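Local coordinates for protein OR486 (PDB 4R80) that is a de novo designed protein made to adopt the cystatin fold, with no biological function known for it, at residues R10-Q13 with V14-K18. Residues are numbered along the deposited sequence; the frame is centred on the assembly and turned at random.
Sequences RAKQ and VAKEK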
loop_
_atom_site.group_PDB
_atom_site.type_symbol
_atom_site.label_atom_id
_atom_site.label_comp_id
_atom_site.label_asym_id
_atom_site.label_seq_id
_atom_site.Cartn_x
_atom_site.Cartn_y
_atom_site.Cartn_z
ATOM N N ARG A 10 -2.675 3.379 -9.602
ATOM C CA ARG A 10 -3.877 3.663 -8.826
ATOM C C ARG A 10 -3.905 2.870 -7.517
ATOM O O ARG A 10 -4.220 3.414 -6.456
ATOM C CB ARG A 10 -5.131 3.372 -9.656
ATOM C CG ARG A 10 -5.339 4.319 -10.829
ATOM C CD ARG A 10 -6.552 3.921 -11.669
ATOM N NE ARG A 10 -7.798 3.917 -10.907
ATOM C CZ ARG A 10 -8.980 3.590 -11.417
ATOM N NH1 ARG A 10 -9.090 3.237 -12.691
ATOM N NH2 ARG A 10 -10.057 3.608 -10.642
ATOM N N ALA A 11 -3.563 1.587 -7.598
ATOM C CA ALA A 11 -3.571 0.721 -6.424
ATOM C C ALA A 11 -2.546 1.191 -5.405
ATOM O O ALA A 11 -2.795 1.145 -4.201
ATOM C CB ALA A 11 -3.301 -0.724 -6.818
ATOM N N LYS A 12 -1.397 1.649 -5.891
ATOM C CA LYS A 12 -0.351 2.149 -5.009
ATOM C C LYS A 12 -0.800 3.420 -4.295
ATOM O O LYS A 12 -0.531 3.601 -3.107
ATOM C CB LYS A 12 0.936 2.424 -5.786
ATOM C CG LYS A 12 2.095 2.872 -4.906
ATOM C CD LYS A 12 3.315 3.257 -5.729
ATOM C CE LYS A 12 3.159 4.645 -6.325
ATOM N NZ LYS A 12 3.054 5.684 -5.261
ATOM N N GLN A 13 -1.490 4.294 -5.022
ATOM C CA GLN A 13 -1.963 5.553 -4.456
ATOM C C GLN A 13 -3.124 5.352 -3.486
ATOM O O GLN A 13 -3.219 6.046 -2.473
ATOM C CB GLN A 13 -2.366 6.523 -5.569
ATOM C CG GLN A 13 -1.194 7.030 -6.396
ATOM C CD GLN A 13 -1.618 8.004 -7.477
ATOM O OE1 GLN A 13 -2.802 8.304 -7.629
ATOM N NE2 GLN A 13 -0.649 8.503 -8.236
ATOM N N VAL A 14 -3.996 4.396 -3.791
ATOM C CA VAL A 14 -5.093 4.051 -2.894
ATOM C C VAL A 14 -4.500 3.483 -1.614
ATOM O O VAL A 14 -4.929 3.811 -0.507
ATOM C CB VAL A 14 -6.041 3.012 -3.529
ATOM C CG1 VAL A 14 -6.949 2.393 -2.474
ATOM C CG2 VAL A 14 -6.864 3.650 -4.637
ATOM N N ALA A 15 -3.494 2.636 -1.786
ATOM C CA ALA A 15 -2.804 2.006 -0.674
ATOM C C ALA A 15 -2.047 3.020 0.178
ATOM O O ALA A 15 -2.110 2.979 1.406
ATOM C CB ALA A 15 -1.848 0.962 -1.202
ATOM N N LYS A 16 -1.333 3.927 -0.480
ATOM C CA LYS A 16 -0.511 4.908 0.220
ATOM C C LYS A 16 -1.359 5.938 0.961
ATOM O O LYS A 16 -1.035 6.326 2.084
ATOM C CB LYS A 16 0.444 5.602 -0.751
ATOM C CG LYS A 16 1.405 6.576 -0.093
ATOM C CD LYS A 16 2.306 7.236 -1.124
ATOM C CE LYS A 16 3.173 8.311 -0.494
ATOM N NZ LYS A 16 3.872 9.121 -1.528
ATOM N N GLU A 17 -2.445 6.375 0.331
ATOM C CA GLU A 17 -3.364 7.316 0.962
ATOM C C GLU A 17 -3.988 6.674 2.192
ATOM O O GLU A 17 -4.223 7.336 3.203
ATOM C CB GLU A 17 -4.447 7.763 -0.022
ATOM C CG GLU A 17 -5.452 8.754 0.557
ATOM C CD GLU A 17 -4.809 10.051 1.016
ATOM O OE1 GLU A 17 -3.849 10.512 0.363
ATOM O OE2 GLU A 17 -5.263 10.610 2.037
ATOM N N LYS A 18 -4.259 5.372 2.097
ATOM C CA LYS A 18 -4.765 4.605 3.225
ATOM C C LYS A 18 -3.792 4.597 4.402
ATOM O O LYS A 18 -4.193 4.734 5.554
ATOM C CB LYS A 18 -5.083 3.169 2.801
ATOM C CG LYS A 18 -5.547 2.284 3.944
ATOM C CD LYS A 18 -6.823 2.804 4.569
ATOM C CE LYS A 18 -7.543 1.710 5.332
ATOM N NZ LYS A 18 -8.649 2.255 6.164
#
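R10 and V14 meet one turn apart in the middle of helix 4-22, the single α-helix that packs across the four-stranded antiparallel sheet of this designed cystatin fold. Four consecutive bonds from N-H of residue i+4 to C=O of residue i bear out the α-helix. The first runs from V14 N to R10 O at 2.8 Å. V14 CG2 also lies 3.2 Å from R10 O, because that methyl stands anti to V14's own carbonyl carbon and beside its N, on the side where the preceding turn presents its oxygen. The guanidinium of R10 leaves the helix, NH2 donating to the backbone O of N64, while V14 packs on V68 of strand 65-76.

A11 O accepts from A15 N at 2.9 Å, and the CB of A15 comes within 3.2 Å of the same oxygen. Both alanines are buried: A11 touches I40, V59 and F66, and A15 touches V42, V57 and V59, which identifies this face as the one lying on the sheet.

K12 O receives the N-H of K16, with K16 N at 2.8 Å. Both lysine chains start anti to their backbone N, but K12 then bends at its last two torsions (chi3 79°, chi4 63°). The bend brings K12 NZ to 4.5 Å from K16 CD. The two ammonium groups stand 5.1 Å apart, K12 NZ to K16 NZ, and probably repel mildly.

At Q13, on the exposed side, the carbonyl O takes the N-H of E17, and E17 CB rests 3.2 Å from that Q13 O.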